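Side-chain contacts in Cap5O (Staphylococcus aureus, PDB 3OJO), which acts as an NAD-dependent UDP-N-acetyl-mannosamine dehydrogenase in the capsular polysaccharide biosynthesis of this bacterium: residues Asp48-Gly53 with Glu64-Val69; Glu231-Cys236 with Ile241-Val246. All coordinates share one frame; numbering follows the deposited sequence.

Contact 1: Asp48-Gly53 with Glu64-Val69; sequences DKLQNG and EVYEEV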
loop_
_atom_site.group_PDB
_atom_site.type_symbol
_atom_site.label_atom_id
_atom_site.label_comp_id
_atom_site.label_asym_id
_atom_site.label_seq_id
_atom_site.Cartn_x
_atom_site.Cartn_y
_atom_site.Cartn_z
ATOM N N ASP B 48 -13.113 41.295 -9.627
ATOM C CA ASP B 48 -14.244 41.998 -10.242
ATOM C C ASP B 48 -15.547 41.276 -9.957
ATOM O O ASP B 48 -16.515 41.914 -9.558
ATOM C CB ASP B 48 -14.033 42.183 -11.763
ATOM C CG ASP B 48 -12.925 43.149 -12.166
ATOM O OD1 ASP B 48 -12.376 43.850 -11.266
ATOM O OD2 ASP B 48 -12.583 43.182 -13.366
ATOM N N LYS B 49 -15.551 39.944 -10.113
ATOM C CA LYS B 49 -16.687 39.065 -9.819
ATOM C C LYS B 49 -17.092 39.241 -8.345
ATOM O O LYS B 49 -18.260 39.520 -8.055
ATOM C CB LYS B 49 -16.312 37.602 -10.129
ATOM C CG LYS B 49 -17.510 36.647 -10.217
ATOM C CD LYS B 49 -17.453 35.772 -11.466
ATOM C CE LYS B 49 -18.337 34.537 -11.374
ATOM N NZ LYS B 49 -19.792 34.847 -11.446
ATOM N N LEU B 50 -16.104 39.160 -7.437
ATOM C CA LEU B 50 -16.293 39.303 -5.998
ATOM C C LEU B 50 -16.800 40.686 -5.600
ATOM O O LEU B 50 -17.808 40.780 -4.899
ATOM C CB LEU B 50 -15.036 38.878 -5.216
ATOM C CG LEU B 50 -14.753 37.373 -5.197
ATOM C CD1 LEU B 50 -13.363 37.092 -4.735
ATOM C CD2 LEU B 50 -15.762 36.627 -4.363
ATOM N N GLN B 51 -16.154 41.752 -6.108
ATOM C CA GLN B 51 -16.555 43.139 -5.873
ATOM C C GLN B 51 -17.957 43.459 -6.419
ATOM O O GLN B 51 -18.634 44.314 -5.859
ATOM C CB GLN B 51 -15.496 44.117 -6.385
ATOM C CG GLN B 51 -14.445 44.406 -5.325
ATOM C CD GLN B 51 -13.199 45.110 -5.809
ATOM O OE1 GLN B 51 -12.331 45.483 -5.002
ATOM N NE2 GLN B 51 -13.063 45.306 -7.127
ATOM N N ASN B 52 -18.410 42.707 -7.437
ATOM C CA ASN B 52 -19.743 42.812 -8.033
ATOM C C ASN B 52 -20.773 41.888 -7.325
ATOM O O ASN B 52 -21.882 41.659 -7.826
ATOM C CB ASN B 52 -19.667 42.538 -9.544
ATOM C CG ASN B 52 -20.860 42.993 -10.346
ATOM O OD1 ASN B 52 -21.473 42.198 -11.072
ATOM N ND2 ASN B 52 -21.222 44.275 -10.228
ATOM N N GLY B 53 -20.384 41.382 -6.153
ATOM C CA GLY B 53 -21.235 40.580 -5.285
ATOM C C GLY B 53 -21.391 39.110 -5.591
ATOM O O GLY B 53 -22.097 38.414 -4.862
ATOM N N GLU B 64 -25.207 32.739 -0.985
ATOM C CA GLU B 64 -26.089 33.209 0.082
ATOM C C GLU B 64 -25.288 33.671 1.290
ATOM O O GLU B 64 -25.583 34.719 1.852
ATOM C CB GLU B 64 -26.974 32.033 0.502
ATOM C CG GLU B 64 -28.289 32.375 1.177
ATOM C CD GLU B 64 -29.267 31.214 1.215
ATOM O OE1 GLU B 64 -29.103 30.257 0.419
ATOM O OE2 GLU B 64 -30.189 31.255 2.060
ATOM N N VAL B 65 -24.271 32.885 1.691
ATOM C CA VAL B 65 -23.394 33.173 2.836
ATOM C C VAL B 65 -22.526 34.371 2.503
ATOM O O VAL B 65 -22.392 35.276 3.335
ATOM C CB VAL B 65 -22.548 31.945 3.267
ATOM C CG1 VAL B 65 -21.910 32.179 4.631
ATOM C CG2 VAL B 65 -23.389 30.672 3.291
ATOM N N TYR B 66 -21.968 34.393 1.261
ATOM C CA TYR B 66 -21.144 35.489 0.756
ATOM C C TYR B 66 -21.912 36.816 0.757
ATOM O O TYR B 66 -21.338 37.840 1.121
ATOM C CB TYR B 66 -20.643 35.178 -0.665
ATOM C CG TYR B 66 -19.784 36.280 -1.251
ATOM C CD1 TYR B 66 -18.601 36.672 -0.630
ATOM C CD2 TYR B 66 -20.183 36.969 -2.388
ATOM C CE1 TYR B 66 -17.830 37.706 -1.139
ATOM C CE2 TYR B 66 -19.416 38.011 -2.906
ATOM C CZ TYR B 66 -18.240 38.374 -2.278
ATOM O OH TYR B 66 -17.462 39.374 -2.790
ATOM N N GLU B 67 -23.198 36.793 0.346
ATOM C CA GLU B 67 -24.083 37.964 0.322
ATOM C C GLU B 67 -24.262 38.574 1.711
ATOM O O GLU B 67 -24.195 39.794 1.826
ATOM C CB GLU B 67 -25.440 37.628 -0.303
ATOM C CG GLU B 67 -25.431 37.648 -1.824
ATOM C CD GLU B 67 -26.621 37.043 -2.539
ATOM O OE1 GLU B 67 -27.539 36.518 -1.868
ATOM O OE2 GLU B 67 -26.633 37.099 -3.788
ATOM N N GLU B 68 -24.423 37.739 2.761
ATOM C CA GLU B 68 -24.550 38.186 4.160
ATOM C C GLU B 68 -23.270 38.868 4.648
ATOM O O GLU B 68 -23.313 39.953 5.220
ATOM C CB GLU B 68 -24.847 36.995 5.100
ATOM C CG GLU B 68 -26.155 36.262 4.849
ATOM C CD GLU B 68 -26.467 35.219 5.906
ATOM O OE1 GLU B 68 -25.870 34.118 5.860
ATOM O OE2 GLU B 68 -27.304 35.511 6.793
ATOM N N VAL B 69 -22.144 38.203 4.431
ATOM C CA VAL B 69 -20.792 38.583 4.838
ATOM C C VAL B 69 -20.261 39.831 4.106
ATOM O O VAL B 69 -19.553 40.644 4.709
ATOM C CB VAL B 69 -19.895 37.311 4.728
ATOM C CG1 VAL B 69 -18.478 37.608 4.288
ATOM C CG2 VAL B 69 -19.908 36.530 6.033
#

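Contact 2: Glu231-Cys236 with Ile241-Val246; sequences ELTKIC and INVLDV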
loop_
_atom_site.group_PDB
_atom_site.type_symbol
_atom_site.label_atom_id
_atom_site.label_comp_id
_atom_site.label_asym_id
_atom_site.label_seq_id
_atom_site.Cartn_x
_atom_site.Cartn_y
_atom_site.Cartn_z
ATOM N N GLU B 231 -0.593 -2.263 -12.046
ATOM C CA GLU B 231 0.422 -3.221 -12.472
ATOM C C GLU B 231 -0.182 -4.646 -12.506
ATOM O O GLU B 231 0.080 -5.427 -13.434
ATOM C CB GLU B 231 1.631 -3.148 -11.530
ATOM C CG GLU B 231 2.688 -4.201 -11.804
ATOM C CD GLU B 231 4.015 -3.947 -11.127
ATOM O OE1 GLU B 231 4.804 -3.132 -11.655
ATOM O OE2 GLU B 231 4.287 -4.599 -10.095
ATOM N N LEU B 232 -1.003 -4.950 -11.508
ATOM C CA LEU B 232 -1.682 -6.230 -11.369
ATOM C C LEU B 232 -2.681 -6.452 -12.481
ATOM O O LEU B 232 -2.793 -7.573 -12.979
ATOM C CB LEU B 232 -2.344 -6.319 -9.979
ATOM C CG LEU B 232 -1.392 -6.735 -8.808
ATOM C CD1 LEU B 232 -2.016 -6.482 -7.441
ATOM C CD2 LEU B 232 -0.877 -8.168 -8.953
ATOM N N THR B 233 -3.389 -5.373 -12.890
ATOM C CA THR B 233 -4.342 -5.352 -14.008
ATOM C C THR B 233 -3.644 -5.767 -15.313
ATOM O O THR B 233 -4.194 -6.561 -16.075
ATOM C CB THR B 233 -4.969 -3.952 -14.119
ATOM O OG1 THR B 233 -5.788 -3.758 -12.981
ATOM C CG2 THR B 233 -5.816 -3.784 -15.359
ATOM N N LYS B 234 -2.422 -5.243 -15.549
ATOM C CA LYS B 234 -1.664 -5.604 -16.731
ATOM C C LYS B 234 -1.293 -7.101 -16.730
ATOM O O LYS B 234 -1.431 -7.760 -17.758
ATOM C CB LYS B 234 -0.422 -4.721 -16.868
ATOM C CG LYS B 234 -0.734 -3.282 -17.226
ATOM C CD LYS B 234 0.555 -2.500 -17.340
ATOM C CE LYS B 234 0.357 -1.064 -17.706
ATOM N NZ LYS B 234 1.618 -0.279 -17.544
ATOM N N ILE B 235 -0.872 -7.628 -15.571
ATOM C CA ILE B 235 -0.480 -9.026 -15.362
ATOM C C ILE B 235 -1.678 -9.952 -15.591
ATOM O O ILE B 235 -1.576 -10.903 -16.373
ATOM C CB ILE B 235 0.194 -9.217 -13.962
ATOM C CG1 ILE B 235 1.611 -8.577 -13.931
ATOM C CG2 ILE B 235 0.252 -10.708 -13.563
ATOM C CD1 ILE B 235 2.235 -8.345 -12.478
ATOM N N CYS B 236 -2.817 -9.640 -14.917
ATOM C CA CYS B 236 -4.087 -10.362 -14.983
ATOM C C CYS B 236 -4.658 -10.398 -16.371
ATOM O O CYS B 236 -5.226 -11.418 -16.763
ATOM C CB CYS B 236 -5.092 -9.777 -14.002
ATOM S SG CYS B 236 -4.845 -10.309 -12.305
ATOM N N ILE B 241 -6.996 -13.550 -16.381
ATOM C CA ILE B 241 -7.439 -13.554 -15.005
ATOM C C ILE B 241 -8.235 -12.246 -14.812
ATOM O O ILE B 241 -7.900 -11.209 -15.410
ATOM C CB ILE B 241 -6.253 -13.731 -14.014
ATOM C CG1 ILE B 241 -5.615 -15.138 -14.177
ATOM C CG2 ILE B 241 -6.695 -13.516 -12.555
ATOM C CD1 ILE B 241 -4.227 -15.319 -13.480
ATOM N N ASN B 242 -9.339 -12.325 -14.042
ATOM C CA ASN B 242 -10.147 -11.160 -13.746
ATOM C C ASN B 242 -9.492 -10.433 -12.563
ATOM O O ASN B 242 -9.464 -10.976 -11.457
ATOM C CB ASN B 242 -11.603 -11.570 -13.427
ATOM C CG ASN B 242 -12.504 -10.375 -13.283
ATOM O OD1 ASN B 242 -12.252 -9.432 -12.513
ATOM N ND2 ASN B 242 -13.539 -10.352 -14.066
ATOM N N VAL B 243 -8.980 -9.221 -12.788
ATOM C CA VAL B 243 -8.320 -8.455 -11.728
ATOM C C VAL B 243 -9.261 -8.025 -10.587
ATOM O O VAL B 243 -8.881 -8.113 -9.410
ATOM C CB VAL B 243 -7.411 -7.317 -12.264
ATOM C CG1 VAL B 243 -8.206 -6.159 -12.860
ATOM C CG2 VAL B 243 -6.434 -6.828 -11.184
ATOM N N LEU B 244 -10.514 -7.656 -10.939
ATOM C CA LEU B 244 -11.507 -7.171 -9.979
ATOM C C LEU B 244 -11.974 -8.210 -9.001
ATOM O O LEU B 244 -12.076 -7.924 -7.807
ATOM C CB LEU B 244 -12.650 -6.429 -10.671
ATOM C CG LEU B 244 -12.227 -5.293 -11.620
ATOM C CD1 LEU B 244 -13.399 -4.765 -12.368
ATOM C CD2 LEU B 244 -11.468 -4.165 -10.881
ATOM N N ASP B 245 -12.151 -9.443 -9.491
ATOM C CA ASP B 245 -12.544 -10.628 -8.732
ATOM C C ASP B 245 -11.443 -11.084 -7.807
ATOM O O ASP B 245 -11.721 -11.507 -6.676
ATOM C CB ASP B 245 -12.946 -11.755 -9.686
ATOM C CG ASP B 245 -14.267 -11.494 -10.389
ATOM O OD1 ASP B 245 -15.095 -10.740 -9.836
ATOM O OD2 ASP B 245 -14.483 -12.064 -11.477
ATOM N N VAL B 246 -10.191 -10.970 -8.265
ATOM C CA VAL B 246 -9.029 -11.332 -7.464
ATOM C C VAL B 246 -8.747 -10.287 -6.362
ATOM O O VAL B 246 -8.438 -10.669 -5.224
ATOM C CB VAL B 246 -7.817 -11.670 -8.356
ATOM C CG1 VAL B 246 -6.629 -12.103 -7.513
ATOM C CG2 VAL B 246 -8.182 -12.785 -9.335
#

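Contact 1: Asp48-Gly53 with Glu64-Val69
Y66 extends from its helix toward the end of helix 44-51, and its ring meets that helix edge-on with the hydroxyl leading. CG stands anti to the backbone N (chi1 180°), which carries the ring across the gap until OH lies 2.6 Å from L50 O, a hydrogen bond donated by the tyrosine. The hydroxyl comes from above the carbonyl plane, 50° out of it, with a C=O...donor angle of 108°. G53 N approaches L50 O from the opposite face at 2.9 Å, so two donors grip one carbonyl. The second belongs to a Schellman motif in which G53, with its positive phi, is the C-prime residue that ends the helix; both helices belong to the NAD-binding Rossmann-type domain. G53 also meets the ring, its O lying 3.3 Å from Y66 CE2 near the ring plane. The side chain of L50 crosses that of Y66 at about a right angle, bringing L50 CD2 to 3.7 Å from Y66 CZ. Beyond the pair, L50 packs on V77 and L24, while Y66 touches L75 of strand 75-78 and I28 of helix 23-32.

Contact 2: Glu231-Cys236 with Ile241-Val246
V243 overlaps T233 with both methyls and C236 with its CB, two residues three positions, nearly one turn, apart on helix 208-238. Its CG1 occupies the slot between the backbone N and the carbonyl carbon (chi1 71°) and approaches T233 OG1 to 3.4 Å, while CG2 touches the same oxygen and the backbone where L232 joins T233. T233 and V243 run obliquely past each other. Methyl against oxygen, this is van der Waals contact; the hydroxyl's own hydrogen bond goes to A229 O, one turn earlier in the same helix.

C236 is the most deeply covered residue of the contact. Its CB lies 3.8 Å from V243 CB, and C236 SG lies 3.7 Å from I241 CG2, so the thiol side chain is bordered by the isoleucine and the valine together. I241 presents CG2 because that methyl stands anti to the backbone N, with CG1 beside the N (chi1 -66°). The backbone closes the same corner: I241 N donates to C236 O over 2.8 Å, with an N-H...acceptor angle of 167° and the donor tilted modestly from the carbonyl plane.

All five touching residues are buried, and the second subunit contributes to their surroundings: M213 of the second subunit packs on both L232 and C236. E231, at the start of the segment, accepts from L287 N and I288 N of that subunit through its two carboxylate oxygens.

At the start of the next helix N242 turns away from the interface and accepts from D245 N through N242 OD1 at 3.0 Å. In the family's central domain this makes a short helix-to-helix connection, a brief loop linking the long helix 208-238 to helix 243-250, whose N-cap is N242.

How the contacts relate
The two contacts lie on opposite sides of the chain's centre, with their own centres 50 Å apart and their nearest atoms about 39 Å apart, so neither touches the other. Contact 1 is in the NAD-binding domain, contact 2 in the central domain of the family. Contact 1 is the one near the cofactor: the side chain of L50 is about 8 Å from bound NAD and about 6 Å from that of D41, which binds NAD(+). Contact 2 lies away from the NAD site, the side chain of L232 being about 12 Å from a bound pyridine-2,6-dicarboxylic acid, and it borders the second subunit, whereas no other chain of the assembly touches the segments of contact 1.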